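Local coordinates for protein Cg6181-pa, isoform A (Drosophila melanogaster, PDB 2VXG) that seems to take part in mRNA decapping and is needed to silence a subset of miRNA targets, seen here as its C-terminal, all-helical domain, at residues A[61-71]-A[100-111]; A[3-11]-A[31-39]. One frame throughout, in Å; residues are numbered along the deposited sequence.

Two helix pairs of one all-helical domain are sampled here, and both join helices that run broadly the same way with one helix between them in sequence: helix 73-85 in contact 1, helix 16-25 in contact 2. Contact 2 closes before contact 1 opens along the chain, and their centres are about 22 Å apart, on opposite sides of the chain's centre. Helix 29-38 and helix 54-66 nonetheless meet directly, since Gln63 OE1 lies 3.7 Å from Val32 CG2 and Ile64 CD1 lies 4.2 Å from Leu36 CD1. The two contacts therefore share a continuous packing path from the N-terminal helix to helix 91-114, with contact 1 the more buried.

Contact 1. Residues A[61-71]-A[100-111]; sequences IQQISADMTNH and VLTELYRNCQQF
Ile61 O is gripped twice by Ser65, whose backbone N and OG (2.9 Å to Ile61 O) reach it from opposite faces of the carbonyl plane. With the hydroxyl held against its own helix, Ser65 CB presses closely on Leu104 CD1 at 3.5 Å. One turn earlier, Ile61 CG2 fits between Leu104 CD2, 3.7 Å away, and Val100 CG1. With Ile61 CG1 beside the backbone N (chi1 -76°), CG2 is left anti to it and faces helix 100-111. Beyond the end of helix 61-66 the chain stays against the same partner. The Met68 chain turns at chi3 (67°) and lays CE over one face of Phe111, 4.2 Å from the ring centroid, a CH-pi contact, with SD placed obliquely beside the same ring in a Met-aromatic contact. The same methyl sits above the centre of the His71 ring, whose edge points at that face of Phe111 in a T-shaped pair, centroids 5.3 Å apart and planes at 69°. An alanine in place of Phe111 would probably leave the Met68 methyl and the His71 edge without their shared aromatic face and open a gap between residues 68-71 and helix 100-111. Gln76 fixes the imidazole further by bonding His71 NE2. The two helices run nearly parallel; helix 73-85 packs on Ile61 and His71, while helix 121-134 backs Leu104 and Cys108.

Contact 2. Residues A[3-11]-A[31-39]; sequences MGDSIKQLL and LVEFTLRHT
Lys8 runs its aliphatic chain past Phe34 and onto His38 of helix 31-38. Its CG, standing beside the backbone N and anti to the carbonyl carbon, starts the path by meeting Phe34 CZ at 3.5 Å. The next carbon, CD, touches Phe34 CZ as well, but also lies over a face of the His38 imidazole, 3.7 Å from the ring centroid and 21° off its normal, a CH-pi contact. A bend at chi3 (-75°) then keeps CE beside Phe34 CZ and brings NZ to 4.1 Å from His38 NE2, near but without a bond. The imidazole that receives the lysine is itself fixed, since His38 ND1 donates to Phe34 O at 2.9 Å, an almost straight bond lying in the ring plane.

Towards the start of the helix, Phe34 CE2 comes within 3.4 Å of Gly4 CA; this corner of the ring meets backbone, there being no side chain on Gly4. Gly4, like Met3, probably stems from the expression construct. On the more buried flank Ile7 extends CD1 to Leu31 CD1 (3.8 Å) and also to the hydroxyl of Thr35, which is turned back onto Leu31 O. Leu11 completes the row with CD1 against His38 O at 3.6 Å.

Helix 16-25 packs against the same pair of helices, touching Leu11, Thr35 and Thr39. The helix segments cross at -30°, their axes 10.3 Å apart at closest. In sequence, one helix, 16-25, lies between them, and a helix thus packs on the next but one with the connecting helix alongside, an arrangement consistent with the alpha-helical repeat-like packing of the TPR clan to which this C-terminal family belongs.

Contact 1. Residues A[61-71]-A[100-111]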
loop_
_atom_site.group_PDB
_atom_site.type_symbol
_atom_site.label_atom_id
_atom_site.label_comp_id
_atom_site.label_asym_id
_atom_site.label_seq_id
_atom_site.Cartn_x
_atom_site.Cartn_y
_atom_site.Cartn_z
ATOM N N ILE A 61 0.448 -0.005 2.890
ATOM C CA ILE A 61 -0.537 -1.062 3.181
ATOM C C ILE A 61 -1.624 -0.542 4.155
ATOM O O ILE A 61 -2.839 -0.737 3.908
ATOM C CB ILE A 61 0.105 -2.351 3.798
ATOM C CG1 ILE A 61 0.817 -3.165 2.703
ATOM C CG2 ILE A 61 -0.975 -3.232 4.447
ATOM C CD1 ILE A 61 1.747 -4.260 3.260
ATOM N N GLN A 62 -1.187 0.118 5.192
ATOM C CA GLN A 62 -2.046 0.714 6.140
ATOM C C GLN A 62 -3.029 1.737 5.538
ATOM O O GLN A 62 -4.217 1.645 5.696
ATOM C CB GLN A 62 -1.198 1.261 7.264
ATOM C CG GLN A 62 -1.936 1.712 8.438
ATOM C CD GLN A 62 -2.415 3.131 8.340
ATOM O OE1 GLN A 62 -1.642 4.028 8.083
ATOM N NE2 GLN A 62 -3.674 3.342 8.566
ATOM N N GLN A 63 -2.494 2.653 4.780
ATOM C CA GLN A 63 -3.230 3.783 4.261
ATOM C C GLN A 63 -4.243 3.406 3.164
ATOM O O GLN A 63 -5.366 3.909 3.165
ATOM C CB GLN A 63 -2.278 4.869 3.764
ATOM C CG GLN A 63 -1.498 5.487 4.942
ATOM C CD GLN A 63 -1.029 6.876 4.700
ATOM O OE1 GLN A 63 -1.493 7.565 3.806
ATOM N NE2 GLN A 63 -0.049 7.297 5.494
ATOM N N ILE A 64 -3.832 2.532 2.259
ATOM C CA ILE A 64 -4.688 2.061 1.180
ATOM C C ILE A 64 -5.891 1.305 1.811
ATOM O O ILE A 64 -7.049 1.504 1.397
ATOM C CB ILE A 64 -3.941 1.156 0.176
ATOM C CG1 ILE A 64 -2.911 1.957 -0.640
ATOM C CG2 ILE A 64 -4.983 0.474 -0.780
ATOM C CD1 ILE A 64 -1.984 1.095 -1.502
ATOM N N SER A 65 -5.603 0.443 2.785
ATOM C CA SER A 65 -6.637 -0.398 3.407
ATOM C C SER A 65 -7.472 0.299 4.475
ATOM O O SER A 65 -8.555 -0.203 4.852
ATOM C CB SER A 65 -6.080 -1.683 3.989
ATOM O OG SER A 65 -5.329 -1.503 5.171
ATOM N N ALA A 66 -6.963 1.407 5.008
ATOM C CA ALA A 66 -7.702 2.188 6.015
ATOM C C ALA A 66 -9.027 2.699 5.455
ATOM O O ALA A 66 -9.970 2.978 6.209
ATOM C CB ALA A 66 -6.857 3.393 6.511
ATOM N N ASP A 67 -9.072 2.899 4.149
ATOM C CA ASP A 67 -10.253 3.385 3.511
ATOM C C ASP A 67 -10.431 2.759 2.162
ATOM O O ASP A 67 -9.922 3.272 1.171
ATOM C CB ASP A 67 -10.218 4.913 3.384
ATOM C CG ASP A 67 -11.425 5.460 2.675
ATOM O OD1 ASP A 67 -12.483 4.783 2.662
ATOM O OD2 ASP A 67 -11.322 6.587 2.138
ATOM N N MET A 68 -11.222 1.678 2.126
ATOM C CA MET A 68 -11.466 0.905 0.928
ATOM C C MET A 68 -12.880 1.108 0.377
ATOM O O MET A 68 -13.419 0.220 -0.304
ATOM C CB MET A 68 -11.253 -0.586 1.241
ATOM C CG MET A 68 -9.854 -0.879 1.813
ATOM S SD MET A 68 -9.501 -2.621 2.178
ATOM C CE MET A 68 -9.490 -3.300 0.522
ATOM N N THR A 69 -13.481 2.264 0.640
ATOM C CA THR A 69 -14.810 2.580 0.073
ATOM C C THR A 69 -14.753 2.806 -1.463
ATOM O O THR A 69 -15.691 2.462 -2.189
ATOM C CB THR A 69 -15.530 3.738 0.849
ATOM O OG1 THR A 69 -14.692 4.886 0.923
ATOM C CG2 THR A 69 -15.847 3.290 2.284
ATOM N N ASN A 70 -13.642 3.350 -1.952
ATOM C CA ASN A 70 -13.356 3.359 -3.377
ATOM C C ASN A 70 -12.012 2.671 -3.645
ATOM O O ASN A 70 -11.104 3.218 -4.269
ATOM C CB ASN A 70 -13.402 4.786 -3.963
ATOM C CG ASN A 70 -13.693 4.798 -5.485
ATOM O OD1 ASN A 70 -14.713 4.288 -5.951
ATOM N ND2 ASN A 70 -12.776 5.381 -6.257
ATOM N N HIS A 71 -11.933 1.434 -3.162
ATOM C CA HIS A 71 -10.895 0.489 -3.559
ATOM C C HIS A 71 -10.990 0.145 -5.047
ATOM O O HIS A 71 -12.086 -0.046 -5.577
ATOM C CB HIS A 71 -10.997 -0.800 -2.729
ATOM C CG HIS A 71 -9.765 -1.648 -2.791
ATOM N ND1 HIS A 71 -8.543 -1.221 -2.308
ATOM C CD2 HIS A 71 -9.571 -2.901 -3.263
ATOM C CE1 HIS A 71 -7.649 -2.177 -2.483
ATOM N NE2 HIS A 71 -8.240 -3.201 -3.073
ATOM N N VAL A 100 0.339 -4.510 11.517
ATOM C CA VAL A 100 -0.158 -3.948 10.259
ATOM C C VAL A 100 -0.988 -4.976 9.500
ATOM O O VAL A 100 -2.018 -4.657 8.971
ATOM C CB VAL A 100 1.011 -3.448 9.403
ATOM C CG1 VAL A 100 0.586 -3.055 7.989
ATOM C CG2 VAL A 100 1.726 -2.292 10.150
ATOM N N LEU A 101 -0.557 -6.233 9.474
ATOM C CA LEU A 101 -1.333 -7.229 8.722
ATOM C C LEU A 101 -2.649 -7.608 9.357
ATOM O O LEU A 101 -3.602 -7.962 8.642
ATOM C CB LEU A 101 -0.505 -8.487 8.459
ATOM C CG LEU A 101 0.797 -8.285 7.723
ATOM C CD1 LEU A 101 1.557 -9.605 7.605
ATOM C CD2 LEU A 101 0.518 -7.624 6.376
ATOM N N THR A 102 -2.692 -7.610 10.684
ATOM C CA THR A 102 -3.919 -7.886 11.426
ATOM C C THR A 102 -4.999 -6.822 11.110
ATOM O O THR A 102 -6.188 -7.137 10.940
ATOM C CB THR A 102 -3.606 -7.918 12.941
ATOM O OG1 THR A 102 -2.757 -9.038 13.217
ATOM C CG2 THR A 102 -4.856 -8.016 13.764
ATOM N N GLU A 103 -4.575 -5.559 11.053
ATOM C CA GLU A 103 -5.476 -4.470 10.700
ATOM C C GLU A 103 -5.848 -4.475 9.208
ATOM O O GLU A 103 -6.992 -4.194 8.865
ATOM C CB GLU A 103 -4.846 -3.123 11.080
ATOM C CG GLU A 103 -5.809 -1.930 11.091
ATOM C CD GLU A 103 -7.030 -2.060 12.059
ATOM O OE1 GLU A 103 -7.058 -2.952 12.915
ATOM O OE2 GLU A 103 -7.973 -1.230 11.964
ATOM N N LEU A 104 -4.888 -4.795 8.337
ATOM C CA LEU A 104 -5.149 -4.987 6.919
ATOM C C LEU A 104 -6.221 -6.066 6.740
ATOM O O LEU A 104 -7.193 -5.877 6.020
ATOM C CB LEU A 104 -3.856 -5.382 6.173
ATOM C CG LEU A 104 -4.069 -5.906 4.743
ATOM C CD1 LEU A 104 -4.647 -4.837 3.818
ATOM C CD2 LEU A 104 -2.791 -6.497 4.157
ATOM N N TYR A 105 -6.032 -7.192 7.432
ATOM C CA TYR A 105 -6.996 -8.280 7.411
ATOM C C TYR A 105 -8.404 -7.857 7.812
ATOM O O TYR A 105 -9.366 -8.186 7.127
ATOM C CB TYR A 105 -6.538 -9.411 8.341
ATOM C CG TYR A 105 -7.276 -10.691 8.044
ATOM C CD1 TYR A 105 -6.755 -11.614 7.156
ATOM C CD2 TYR A 105 -8.502 -10.964 8.642
ATOM C CE1 TYR A 105 -7.400 -12.752 6.875
ATOM C CE2 TYR A 105 -9.177 -12.115 8.360
ATOM C CZ TYR A 105 -8.617 -13.010 7.460
ATOM O OH TYR A 105 -9.263 -14.162 7.162
ATOM N N ARG A 106 -8.476 -7.114 8.923
ATOM C CA ARG A 106 -9.721 -6.632 9.518
ATOM C C ARG A 106 -10.416 -5.683 8.546
ATOM O O ARG A 106 -11.607 -5.789 8.314
ATOM C CB ARG A 106 -9.432 -5.971 10.908
ATOM C CG ARG A 106 -10.657 -5.488 11.771
ATOM C CD ARG A 106 -10.286 -5.458 13.314
ATOM N NE ARG A 106 -11.252 -4.809 14.217
ATOM C CZ ARG A 106 -12.153 -5.407 15.021
ATOM N NH1 ARG A 106 -12.325 -6.726 15.049
ATOM N NH2 ARG A 106 -12.935 -4.659 15.786
ATOM N N ASN A 107 -9.652 -4.767 7.945
ATOM C CA ASN A 107 -10.196 -3.901 6.914
ATOM C C ASN A 107 -10.686 -4.607 5.663
ATOM O O ASN A 107 -11.705 -4.197 5.076
ATOM C CB ASN A 107 -9.175 -2.814 6.523
ATOM C CG ASN A 107 -9.066 -1.730 7.572
ATOM O OD1 ASN A 107 -7.976 -1.356 8.000
ATOM N ND2 ASN A 107 -10.185 -1.236 7.999
ATOM N N CYS A 108 -9.939 -5.625 5.222
ATOM C CA CYS A 108 -10.346 -6.440 4.070
ATOM C C CYS A 108 -11.614 -7.193 4.396
ATOM O O CYS A 108 -12.509 -7.272 3.569
ATOM C CB CYS A 108 -9.246 -7.448 3.651
ATOM S SG CYS A 108 -7.764 -6.686 2.906
ATOM N N GLN A 109 -11.702 -7.731 5.611
ATOM C CA GLN A 109 -12.944 -8.409 6.025
ATOM C C GLN A 109 -14.171 -7.457 5.952
ATOM O O GLN A 109 -15.248 -7.846 5.486
ATOM C CB GLN A 109 -12.785 -9.035 7.418
ATOM C CG GLN A 109 -13.252 -8.159 8.533
ATOM C CD GLN A 109 -12.796 -8.540 9.956
ATOM O OE1 GLN A 109 -11.928 -9.433 10.185
ATOM N NE2 GLN A 109 -13.375 -7.829 10.917
ATOM N N GLN A 110 -13.989 -6.206 6.368
ATOM C CA GLN A 110 -15.073 -5.201 6.308
ATOM C C GLN A 110 -15.394 -4.820 4.873
ATOM O O GLN A 110 -16.559 -4.684 4.514
ATOM C CB GLN A 110 -14.735 -3.982 7.172
ATOM C CG GLN A 110 -14.622 -4.393 8.656
ATOM C CD GLN A 110 -15.930 -4.944 9.200
ATOM O OE1 GLN A 110 -16.953 -4.259 9.171
ATOM N NE2 GLN A 110 -15.911 -6.181 9.685
ATOM N N PHE A 111 -14.365 -4.699 4.048
ATOM C CA PHE A 111 -14.549 -4.451 2.628
ATOM C C PHE A 111 -15.346 -5.544 1.914
ATOM O O PHE A 111 -16.267 -5.261 1.142
ATOM C CB PHE A 111 -13.201 -4.323 1.936
ATOM C CG PHE A 111 -13.304 -4.280 0.444
ATOM C CD1 PHE A 111 -13.684 -3.115 -0.184
ATOM C CD2 PHE A 111 -12.974 -5.397 -0.329
ATOM C CE1 PHE A 111 -13.735 -3.043 -1.574
ATOM C CE2 PHE A 111 -13.054 -5.347 -1.727
ATOM C CZ PHE A 111 -13.443 -4.137 -2.336
#

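Contact 2. Residues A[3-11]-A[31-39]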
loop_
_atom_site.group_PDB
_atom_site.type_symbol
_atom_site.label_atom_id
_atom_site.label_comp_id
_atom_site.label_asym_id
_atom_site.label_seq_id
_atom_site.Cartn_x
_atom_site.Cartn_y
_atom_site.Cartn_z
ATOM N N MET A 3 2.850 20.116 -3.275
ATOM C CA MET A 3 3.137 18.743 -2.879
ATOM C C MET A 3 3.230 17.785 -4.083
ATOM O O MET A 3 4.186 17.045 -4.207
ATOM C CB MET A 3 2.100 18.218 -1.856
ATOM C CG MET A 3 2.669 18.074 -0.470
ATOM S SD MET A 3 1.460 17.820 0.831
ATOM C CE MET A 3 2.392 18.266 2.255
ATOM N N GLY A 4 2.202 17.759 -4.925
ATOM C CA GLY A 4 2.211 16.893 -6.100
ATOM C C GLY A 4 3.414 17.142 -7.004
ATOM O O GLY A 4 4.079 16.207 -7.455
ATOM N N ASP A 5 3.689 18.419 -7.248
ATOM C CA ASP A 5 4.854 18.868 -7.995
ATOM C C ASP A 5 6.142 18.351 -7.403
ATOM O O ASP A 5 7.001 17.829 -8.123
ATOM C CB ASP A 5 4.928 20.397 -8.040
ATOM C CG ASP A 5 3.840 21.033 -8.947
ATOM O OD1 ASP A 5 3.142 20.302 -9.665
ATOM O OD2 ASP A 5 3.720 22.284 -8.932
ATOM N N SER A 6 6.280 18.475 -6.090
ATOM C CA SER A 6 7.491 18.007 -5.422
ATOM C C SER A 6 7.646 16.506 -5.578
ATOM O O SER A 6 8.746 16.000 -5.796
ATOM C CB SER A 6 7.455 18.343 -3.934
ATOM O OG SER A 6 8.546 17.759 -3.264
ATOM N N ILE A 7 6.542 15.809 -5.385
ATOM C CA ILE A 7 6.470 14.350 -5.594
ATOM C C ILE A 7 6.867 13.930 -6.997
ATOM O O ILE A 7 7.650 12.998 -7.163
ATOM C CB ILE A 7 5.060 13.814 -5.264
ATOM C CG1 ILE A 7 4.908 13.743 -3.741
ATOM C CG2 ILE A 7 4.802 12.451 -5.903
ATOM C CD1 ILE A 7 3.494 13.758 -3.245
ATOM N N LYS A 8 6.356 14.617 -8.009
ATOM C CA LYS A 8 6.712 14.248 -9.382
ATOM C C LYS A 8 8.194 14.473 -9.608
ATOM O O LYS A 8 8.855 13.653 -10.225
ATOM C CB LYS A 8 5.853 14.991 -10.402
ATOM C CG LYS A 8 4.400 14.681 -10.201
ATOM C CD LYS A 8 3.591 14.787 -11.448
ATOM C CE LYS A 8 3.363 16.211 -11.820
ATOM N NZ LYS A 8 2.669 16.206 -13.111
ATOM N N GLN A 9 8.696 15.582 -9.088
ATOM C CA GLN A 9 10.116 15.916 -9.091
ATOM C C GLN A 9 11.006 14.812 -8.499
ATOM O O GLN A 9 11.996 14.357 -9.110
ATOM C CB GLN A 9 10.283 17.202 -8.315
ATOM C CG GLN A 9 11.671 17.735 -8.246
ATOM C CD GLN A 9 11.685 19.240 -8.140
ATOM O OE1 GLN A 9 11.062 19.822 -7.222
ATOM N NE2 GLN A 9 12.411 19.900 -9.066
ATOM N N LEU A 10 10.650 14.401 -7.288
ATOM C CA LEU A 10 11.397 13.363 -6.549
ATOM C C LEU A 10 11.439 12.062 -7.325
ATOM O O LEU A 10 12.500 11.494 -7.513
ATOM C CB LEU A 10 10.786 13.175 -5.152
ATOM C CG LEU A 10 11.109 14.379 -4.257
ATOM C CD1 LEU A 10 10.282 14.446 -2.980
ATOM C CD2 LEU A 10 12.628 14.401 -3.969
ATOM N N LEU A 11 10.268 11.611 -7.763
ATOM C CA LEU A 11 10.108 10.423 -8.610
ATOM C C LEU A 11 10.914 10.471 -9.891
ATOM O O LEU A 11 11.484 9.468 -10.291
ATOM C CB LEU A 11 8.627 10.229 -8.989
ATOM C CG LEU A 11 7.709 9.836 -7.846
ATOM C CD1 LEU A 11 6.234 9.771 -8.303
ATOM C CD2 LEU A 11 8.161 8.517 -7.237
ATOM N N LEU A 31 -3.571 11.923 -2.459
ATOM C CA LEU A 31 -2.193 12.230 -2.848
ATOM C C LEU A 31 -1.340 10.959 -3.017
ATOM O O LEU A 31 -0.511 10.880 -3.922
ATOM C CB LEU A 31 -1.563 13.147 -1.811
ATOM C CG LEU A 31 -0.168 13.651 -2.172
ATOM C CD1 LEU A 31 -0.230 14.555 -3.476
ATOM C CD2 LEU A 31 0.334 14.431 -0.918
ATOM N N VAL A 32 -1.577 9.984 -2.154
ATOM C CA VAL A 32 -0.996 8.668 -2.288
ATOM C C VAL A 32 -1.364 8.066 -3.647
ATOM O O VAL A 32 -0.466 7.567 -4.350
ATOM C CB VAL A 32 -1.396 7.725 -1.122
ATOM C CG1 VAL A 32 -0.825 6.297 -1.364
ATOM C CG2 VAL A 32 -0.892 8.289 0.226
ATOM N N GLU A 33 -2.658 8.093 -4.000
ATOM C CA GLU A 33 -3.100 7.595 -5.325
ATOM C C GLU A 33 -2.461 8.311 -6.495
ATOM O O GLU A 33 -1.958 7.653 -7.397
ATOM C CB GLU A 33 -4.602 7.593 -5.456
ATOM C CG GLU A 33 -5.247 6.644 -4.532
ATOM C CD GLU A 33 -6.769 6.632 -4.666
ATOM O OE1 GLU A 33 -7.245 6.548 -5.829
ATOM O OE2 GLU A 33 -7.468 6.702 -3.598
ATOM N N PHE A 34 -2.408 9.647 -6.443
ATOM C CA PHE A 34 -1.625 10.474 -7.398
ATOM C C PHE A 34 -0.181 9.973 -7.502
ATOM O O PHE A 34 0.369 9.803 -8.604
ATOM C CB PHE A 34 -1.659 11.964 -6.926
ATOM C CG PHE A 34 -0.645 12.892 -7.629
ATOM C CD1 PHE A 34 -0.987 13.557 -8.805
ATOM C CD2 PHE A 34 0.600 13.117 -7.068
ATOM C CE1 PHE A 34 -0.099 14.411 -9.433
ATOM C CE2 PHE A 34 1.492 13.954 -7.663
ATOM C CZ PHE A 34 1.155 14.617 -8.854
ATOM N N THR A 35 0.442 9.744 -6.351
ATOM C CA THR A 35 1.813 9.246 -6.317
ATOM C C THR A 35 1.883 7.885 -7.029
ATOM O O THR A 35 2.746 7.703 -7.872
ATOM C CB THR A 35 2.354 9.158 -4.870
ATOM O OG1 THR A 35 2.132 10.415 -4.228
ATOM C CG2 THR A 35 3.835 8.799 -4.810
ATOM N N LEU A 36 0.969 6.961 -6.705
ATOM C CA LEU A 36 0.994 5.587 -7.297
ATOM C C LEU A 36 0.791 5.653 -8.809
ATOM O O LEU A 36 1.477 4.989 -9.572
ATOM C CB LEU A 36 -0.069 4.689 -6.688
ATOM C CG LEU A 36 -0.020 4.359 -5.195
ATOM C CD1 LEU A 36 -1.249 3.553 -4.837
ATOM C CD2 LEU A 36 1.212 3.628 -4.828
ATOM N N ARG A 37 -0.132 6.521 -9.211
ATOM C CA ARG A 37 -0.359 6.868 -10.613
ATOM C C ARG A 37 0.890 7.370 -11.364
ATOM O O ARG A 37 1.035 7.066 -12.529
ATOM C CB ARG A 37 -1.558 7.829 -10.665
ATOM C CG ARG A 37 -1.858 8.554 -11.941
ATOM C CD ARG A 37 -2.808 9.746 -11.631
ATOM N NE ARG A 37 -3.837 9.325 -10.684
ATOM C CZ ARG A 37 -4.389 10.074 -9.722
ATOM N NH1 ARG A 37 -4.071 11.349 -9.536
ATOM N NH2 ARG A 37 -5.305 9.520 -8.933
ATOM N N HIS A 38 1.827 8.060 -10.711
ATOM C CA HIS A 38 3.056 8.528 -11.370
ATOM C C HIS A 38 4.308 7.746 -11.075
ATOM O O HIS A 38 5.376 8.180 -11.469
ATOM C CB HIS A 38 3.373 9.975 -10.978
ATOM C CG HIS A 38 2.424 10.952 -11.556
ATOM N ND1 HIS A 38 1.223 11.257 -10.958
ATOM C CD2 HIS A 38 2.457 11.638 -12.718
ATOM C CE1 HIS A 38 0.570 12.113 -11.718
ATOM N NE2 HIS A 38 1.295 12.357 -12.789
ATOM N N THR A 39 4.249 6.659 -10.326
ATOM C CA THR A 39 5.513 5.986 -10.015
ATOM C C THR A 39 5.610 4.739 -10.868
ATOM O O THR A 39 4.610 4.162 -11.258
ATOM C CB THR A 39 5.794 5.709 -8.462
ATOM O OG1 THR A 39 5.920 4.307 -8.174
ATOM C CG2 THR A 39 4.798 6.352 -7.567
#